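Local coordinates for protein putative endo-1,4-beta-xylanase (Bacteroides thetaiotaomicron VPI-5482, PDB 5MSX) that probably hydrolyses glycosidic bonds in plant pectin as a calcium-binding glycoside hydrolase of family 43, with arabinofuranosidase activity suggested, at residues S192-E197 with E242-S247; P202-R207 with Y211-T216. One frame throughout, in Å; residues are numbered along the deposited sequence.

Contact 1 of 2, residues S192-E197 with E242-S247; sequences STPRKE and EQDIIS. With EDO (1,2-ethanediol), chain B; EDO (1,2-ethanediol), chain Z.
R195 places CG anti to its own carbonyl carbon and then runs extended from CG to NE, while D244 comes from the opposite direction with CG tucked between its backbone N and carbonyl carbon (chi1 72°). The result is a bidentate, side-on salt bridge between two connections of the five-bladed beta-propeller of family 43: the loop that follows strand 187-190, and the turn leading into the short strand 245-247. R195 NH2 gives its hydrogen to D244 OD1 at 2.7 Å, almost within the guanidinium plane and on the syn lone pair of the oxygen. The second bond, R195 NE to D244 OD2 at 2.8 Å, is more bent, and its donor sits 22° out of the carboxylate plane. The offset is consistent with the 34° between the guanidinium and carboxylate planes. Two bonds to two separate oxygens should nevertheless fix the rotation of both groups.

Apolar atoms close in around the pair. The I245 side chain crosses that of R195 at about a right angle and lies over one face of the guanidinium, with CD1 3.6 Å from R195 NE. P194 slides past the carboxylate, its CG near D244 OD2. Within the loop, T193 OG1 gives a hydrogen bond to R195 O (2.7 Å) and accepts one from R172 NE, helping to hold the R195 backbone. A 1,2-ethanediol, probably from the crystallisation liquor, lies beside the salt bridge, its C2 next to D244 OD1 and R195 NH2, and its O2 accepts the I245 backbone N-H at 2.9 Å.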
loop_
_atom_site.group_PDB
_atom_site.type_symbol
_atom_site.label_atom_id
_atom_site.label_comp_id
_atom_site.label_asym_id
_atom_site.label_seq_id
_atom_site.Cartn_x
_atom_site.Cartn_y
_atom_site.Cartn_z
ATOM N N SER C 192 7.946 25.348 -13.974
ATOM C CA SER C 192 8.498 26.567 -14.538
ATOM C C SER C 192 9.954 26.802 -14.055
ATOM O O SER C 192 10.228 26.758 -12.858
ATOM C CB SER C 192 7.625 27.746 -14.117
ATOM O OG SER C 192 8.202 28.939 -14.579
ATOM N N THR C 193 10.872 27.035 -14.997
ATOM C CA THR C 193 12.274 27.313 -14.678
ATOM C C THR C 193 12.793 28.488 -15.538
ATOM O O THR C 193 12.295 28.701 -16.636
ATOM C CB THR C 193 13.160 26.060 -14.941
ATOM O OG1 THR C 193 13.171 25.758 -16.337
ATOM C CG2 THR C 193 12.682 24.807 -14.149
ATOM N N PRO C 194 13.809 29.228 -15.060
ATOM C CA PRO C 194 14.306 30.333 -15.884
ATOM C C PRO C 194 15.165 29.908 -17.080
ATOM O O PRO C 194 15.319 30.680 -18.021
ATOM C CB PRO C 194 15.135 31.164 -14.889
ATOM C CG PRO C 194 15.534 30.202 -13.859
ATOM C CD PRO C 194 14.363 29.285 -13.701
ATOM N N ARG C 195 15.717 28.697 -17.044
ATOM C CA ARG C 195 16.422 28.134 -18.204
ATOM C C ARG C 195 15.498 27.189 -18.944
ATOM O O ARG C 195 14.969 26.251 -18.350
ATOM C CB ARG C 195 17.730 27.496 -17.741
ATOM C CG ARG C 195 18.645 28.599 -17.213
ATOM C CD ARG C 195 19.858 28.100 -16.499
ATOM N NE ARG C 195 20.462 29.128 -15.645
ATOM C CZ ARG C 195 21.182 30.173 -16.059
ATOM N NH1 ARG C 195 21.439 30.387 -17.351
ATOM N NH2 ARG C 195 21.675 31.013 -15.158
ATOM N N LYS C 196 15.300 27.445 -20.239
ATOM C CA LYS C 196 14.155 26.910 -21.014
ATOM C C LYS C 196 14.431 25.720 -21.957
ATOM O O LYS C 196 13.493 25.144 -22.538
ATOM C CB LYS C 196 13.534 28.038 -21.863
ATOM C CG LYS C 196 13.291 29.366 -21.148
ATOM C CD LYS C 196 12.248 29.251 -20.056
ATOM C CE LYS C 196 11.976 30.591 -19.390
ATOM N NZ LYS C 196 10.882 30.468 -18.378
ATOM N N GLU C 197 15.697 25.361 -22.136
ATOM C CA GLU C 197 16.066 24.356 -23.141
ATOM C C GLU C 197 15.733 22.935 -22.719
ATOM O O GLU C 197 15.304 22.694 -21.579
ATOM C CB GLU C 197 17.538 24.498 -23.561
ATOM C CG GLU C 197 18.597 24.460 -22.460
ATOM C CD GLU C 197 18.897 25.833 -21.851
ATOM O OE1 GLU C 197 20.071 26.278 -21.876
ATOM O OE2 GLU C 197 17.954 26.482 -21.352
ATOM N N GLU C 242 19.674 33.493 -8.070
ATOM C CA GLU C 242 20.592 34.062 -9.079
ATOM C C GLU C 242 21.682 33.070 -9.498
ATOM O O GLU C 242 21.984 32.920 -10.684
ATOM C CB GLU C 242 21.248 35.351 -8.548
ATOM N N GLN C 243 22.244 32.372 -8.519
ATOM C CA GLN C 243 23.298 31.390 -8.732
ATOM C C GLN C 243 22.635 30.001 -8.857
ATOM O O GLN C 243 22.717 29.150 -7.950
ATOM C CB GLN C 243 24.249 31.491 -7.534
ATOM C CG GLN C 243 25.521 30.690 -7.591
ATOM C CD GLN C 243 26.419 30.980 -6.376
ATOM O OE1 GLN C 243 26.000 30.823 -5.229
ATOM N NE2 GLN C 243 27.652 31.388 -6.628
ATOM N N ASP C 244 21.946 29.795 -9.980
ATOM C CA ASP C 244 21.135 28.588 -10.230
ATOM C C ASP C 244 21.863 27.425 -10.974
ATOM O O ASP C 244 21.317 26.332 -11.067
ATOM C CB ASP C 244 19.800 28.957 -10.936
ATOM C CG ASP C 244 19.987 29.385 -12.413
ATOM O OD1 ASP C 244 21.056 29.957 -12.743
ATOM O OD2 ASP C 244 19.075 29.126 -13.239
ATOM N N ILE C 245 23.074 27.651 -11.486
ATOM C CA ILE C 245 23.841 26.593 -12.140
ATOM C C ILE C 245 24.722 25.918 -11.093
ATOM O O ILE C 245 25.639 26.511 -10.564
ATOM C CB ILE C 245 24.720 27.110 -13.282
ATOM C CG1 ILE C 245 23.859 27.744 -14.393
ATOM C CG2 ILE C 245 25.562 25.987 -13.858
ATOM C CD1 ILE C 245 23.197 26.787 -15.350
ATOM N N ILE C 246 24.442 24.662 -10.813
ATOM C CA ILE C 246 25.159 23.985 -9.754
ATOM C C ILE C 246 26.232 23.008 -10.228
ATOM O O ILE C 246 27.072 22.676 -9.440
ATOM C CB ILE C 246 24.235 23.373 -8.699
ATOM C CG1 ILE C 246 23.335 22.304 -9.282
ATOM C CG2 ILE C 246 23.404 24.474 -8.033
ATOM C CD1 ILE C 246 22.299 21.820 -8.296
ATOM N N SER C 247 26.197 22.558 -11.480
ATOM C CA SER C 247 27.288 21.771 -12.054
ATOM C C SER C 247 27.480 22.176 -13.478
ATOM O O SER C 247 26.506 22.423 -14.184
ATOM C CB SER C 247 27.059 20.262 -11.950
ATOM O OG SER C 247 26.070 19.796 -12.836
HETATM C C1 EDO B . 25.117 31.934 -13.247
HETATM O O1 EDO B . 25.522 32.713 -12.126
HETATM C C2 EDO B . 24.126 30.906 -12.758
HETATM O O2 EDO B . 24.672 30.099 -11.703
HETATM C C1 EDO Z . 10.153 31.139 -12.629
HETATM O O1 EDO Z . 10.916 30.593 -13.715
HETATM C C2 EDO Z . 10.544 30.449 -11.326
HETATM O O2 EDO Z . 10.131 29.071 -11.342
#

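Contact 2 of 2, residues P202-R207 with Y211-T216; sequences PIFFKR and YYYLYT
F205 and Y212, I203 and L214 are the hydrogen-bonded pairs of an antiparallel beta hairpin, strands 203-207 and 210-217, that starts one blade of the family 43 beta-propeller. Backbone bonds come first: I203 N to L214 O and L214 N to I203 O are both 2.9 Å, while Y212 N reaches F205 O at 2.8 Å and the return bond from F205 N to Y212 O is longer. Between them, the F204 CA hydrogen points at Y212 O.

The aromatic contacts divide between the two faces. Beside I203 and L214, the F205 ring lies nearly parallel to that of Y212 (16°) but slid aside, so that the rings barely overlap; what sits over the F205 face is Y212 CB, a CH-pi contact 3.8 Å from the centroid. A chi1 of 66° swings the F205 ring back toward the neighbouring strand, and L214 CD1 packs obliquely against it. On the other face F204 and Y211 meet rim to rim, F204 CZ lying 3.6 Å from Y211 CD1, and F168 stacks on F204. P202 CB rests against Y213 CE1 and OH.

Polar ends gather toward the turn. K206 stretches alongside Y211, pointing the same way, but its NZ makes just a weak bond to Y211 OH; the stronger partners are D161 and D160 for the lysine and D160 for the hydroxyl. A water accepts from R207 NH1 and donates to R207 O and to Y212 OH, which also bonds G299, while D270 pairs with R207.

Charge pairs and water thus fasten the turn end, and main-chain bonds with apolar and aromatic packing hold the rest, so the hairpin probably gives P202 a firm position next to D154 and E200, the predicted pKa-modulating residue and proton donor.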
loop_
_atom_site.group_PDB
_atom_site.type_symbol
_atom_site.label_atom_id
_atom_site.label_comp_id
_atom_site.label_asym_id
_atom_site.label_seq_id
_atom_site.Cartn_x
_atom_site.Cartn_y
_atom_site.Cartn_z
ATOM N N PRO C 202 15.804 14.619 -13.957
ATOM C CA PRO C 202 15.388 15.356 -12.738
ATOM C C PRO C 202 15.875 14.696 -11.432
ATOM O O PRO C 202 15.958 13.497 -11.343
ATOM C CB PRO C 202 13.857 15.338 -12.816
ATOM C CG PRO C 202 13.519 14.219 -13.754
ATOM C CD PRO C 202 14.647 14.123 -14.733
ATOM N N ILE C 203 16.233 15.520 -10.474
ATOM C CA ILE C 203 16.564 15.121 -9.126
ATOM C C ILE C 203 15.671 15.951 -8.258
ATOM O O ILE C 203 15.562 17.139 -8.495
ATOM C CB ILE C 203 18.057 15.445 -8.785
ATOM C CG1 ILE C 203 18.989 14.586 -9.667
ATOM C CG2 ILE C 203 18.349 15.324 -7.274
ATOM C CD1 ILE C 203 20.469 15.029 -9.590
ATOM N N PHE C 204 15.020 15.328 -7.279
ATOM C CA PHE C 204 14.151 16.044 -6.343
ATOM C C PHE C 204 14.400 15.550 -4.929
ATOM O O PHE C 204 14.495 14.326 -4.676
ATOM C CB PHE C 204 12.671 15.855 -6.699
ATOM C CG PHE C 204 11.751 16.706 -5.883
ATOM C CD1 PHE C 204 11.284 16.260 -4.650
ATOM C CD2 PHE C 204 11.363 17.968 -6.330
ATOM C CE1 PHE C 204 10.443 17.048 -3.880
ATOM C CE2 PHE C 204 10.539 18.762 -5.567
ATOM C CZ PHE C 204 10.065 18.295 -4.331
ATOM N N PHE C 205 14.505 16.503 -4.008
ATOM C CA PHE C 205 14.611 16.195 -2.588
ATOM C C PHE C 205 14.138 17.363 -1.715
ATOM O O PHE C 205 14.026 18.523 -2.168
ATOM C CB PHE C 205 16.023 15.761 -2.202
ATOM C CG PHE C 205 17.042 16.838 -2.351
ATOM C CD1 PHE C 205 17.668 17.047 -3.576
ATOM C CD2 PHE C 205 17.380 17.666 -1.278
ATOM C CE1 PHE C 205 18.616 18.068 -3.713
ATOM C CE2 PHE C 205 18.302 18.702 -1.443
ATOM C CZ PHE C 205 18.902 18.900 -2.656
ATOM N N LYS C 206 13.876 17.029 -0.454
ATOM C CA LYS C 206 13.401 17.971 0.535
ATOM C C LYS C 206 14.442 18.056 1.656
ATOM O O LYS C 206 14.838 17.033 2.183
ATOM C CB LYS C 206 12.077 17.500 1.122
ATOM C CG LYS C 206 11.422 18.502 2.071
ATOM C CD LYS C 206 10.155 17.925 2.689
ATOM C CE LYS C 206 9.250 19.010 3.269
ATOM N NZ LYS C 206 8.016 18.319 3.705
ATOM N N ARG C 207 14.846 19.266 2.036
ATOM C CA ARG C 207 15.751 19.455 3.165
ATOM C C ARG C 207 15.325 20.657 4.014
ATOM O O ARG C 207 15.210 21.772 3.490
ATOM C CB ARG C 207 17.182 19.656 2.670
ATOM C CG ARG C 207 18.189 20.028 3.769
ATOM C CD ARG C 207 19.578 20.160 3.197
ATOM N NE ARG C 207 20.616 20.510 4.177
ATOM C CZ ARG C 207 20.854 21.746 4.626
ATOM N NH1 ARG C 207 20.106 22.796 4.268
ATOM N NH2 ARG C 207 21.857 21.936 5.466
ATOM N N TYR C 211 11.909 22.325 -0.692
ATOM C CA TYR C 211 11.852 21.414 -1.815
ATOM C C TYR C 211 12.810 21.895 -2.913
ATOM O O TYR C 211 12.802 23.071 -3.262
ATOM C CB TYR C 211 10.426 21.364 -2.368
ATOM C CG TYR C 211 9.351 20.860 -1.424
ATOM C CD1 TYR C 211 9.259 19.503 -1.081
ATOM C CD2 TYR C 211 8.383 21.719 -0.923
ATOM C CE1 TYR C 211 8.264 19.041 -0.246
ATOM C CE2 TYR C 211 7.382 21.264 -0.069
ATOM C CZ TYR C 211 7.319 19.935 0.255
ATOM O OH TYR C 211 6.295 19.483 1.058
ATOM N N TYR C 212 13.644 20.980 -3.413
ATOM C CA TYR C 212 14.683 21.256 -4.415
ATOM C C TYR C 212 14.409 20.466 -5.675
ATOM O O TYR C 212 14.327 19.246 -5.634
ATOM C CB TYR C 212 16.060 20.877 -3.869
ATOM C CG TYR C 212 16.501 21.731 -2.718
ATOM C CD1 TYR C 212 16.189 21.389 -1.394
ATOM C CD2 TYR C 212 17.203 22.903 -2.934
ATOM C CE1 TYR C 212 16.588 22.181 -0.328
ATOM C CE2 TYR C 212 17.581 23.714 -1.871
ATOM C CZ TYR C 212 17.293 23.335 -0.569
ATOM O OH TYR C 212 17.667 24.159 0.498
ATOM N N TYR C 213 14.238 21.172 -6.795
ATOM C CA TYR C 213 14.075 20.563 -8.101
ATOM C C TYR C 213 15.284 20.911 -8.974
ATOM O O TYR C 213 15.437 22.044 -9.409
ATOM C CB TYR C 213 12.777 21.047 -8.788
ATOM C CG TYR C 213 12.624 20.447 -10.137
ATOM C CD1 TYR C 213 12.325 19.120 -10.261
ATOM C CD2 TYR C 213 12.839 21.192 -11.298
ATOM C CE1 TYR C 213 12.269 18.515 -11.489
ATOM C CE2 TYR C 213 12.761 20.600 -12.550
ATOM C CZ TYR C 213 12.494 19.258 -12.641
ATOM O OH TYR C 213 12.383 18.612 -13.847
ATOM N N LEU C 214 16.112 19.911 -9.232
ATOM C CA LEU C 214 17.305 20.036 -10.069
ATOM C C LEU C 214 17.000 19.385 -11.398
ATOM O O LEU C 214 16.422 18.293 -11.425
ATOM C CB LEU C 214 18.508 19.289 -9.428
ATOM C CG LEU C 214 19.203 19.882 -8.192
ATOM C CD1 LEU C 214 18.264 20.111 -7.030
ATOM C CD2 LEU C 214 20.328 18.942 -7.777
ATOM N N TYR C 215 17.431 20.026 -12.479
ATOM C CA TYR C 215 17.123 19.582 -13.827
ATOM C C TYR C 215 18.345 19.816 -14.739
ATOM O O TYR C 215 19.087 20.782 -14.558
ATOM C CB TYR C 215 15.868 20.326 -14.313
ATOM C CG TYR C 215 16.011 21.838 -14.407
ATOM C CD1 TYR C 215 15.861 22.646 -13.291
ATOM C CD2 TYR C 215 16.296 22.452 -15.623
ATOM C CE1 TYR C 215 16.026 24.019 -13.375
ATOM C CE2 TYR C 215 16.449 23.837 -15.721
ATOM C CZ TYR C 215 16.316 24.610 -14.608
ATOM O OH TYR C 215 16.490 25.972 -14.718
ATOM N N THR C 216 18.577 18.923 -15.687
ATOM C CA THR C 216 19.684 19.114 -16.640
ATOM C C THR C 216 19.328 20.076 -17.738
ATOM O O THR C 216 18.142 20.274 -18.058
ATOM C CB THR C 216 20.190 17.805 -17.320
ATOM O OG1 THR C 216 19.242 17.308 -18.305
ATOM C CG2 THR C 216 20.514 16.774 -16.288
HETATM O O HOH W 1 17.567 23.271 3.054
#

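In the fold
Contact 2 is nested inside the chain segment that contact 1 closes: loop 192-197 comes first, then the hairpin of 202-207 and 211-216, then strand 224-230, and finally 242-247. The centres of the two contacts lie about 12 Å apart. Both reach one four-stranded propeller blade, ordered 203-207, 210-217, 224-230, 245-247: contact 2 pairs the first two strands, while contact 1 ties the entry to the fourth to the loop preceding the first. They touch directly, Y215 OH packing 3.3 Å from T193 CB. Contact 1 lies away from the predicted catalytic residues and the calcium sites, whereas P202 in contact 2 lies near D154 and E200; the geometry suggests that contact 1 clasps the blade behind its active-site end.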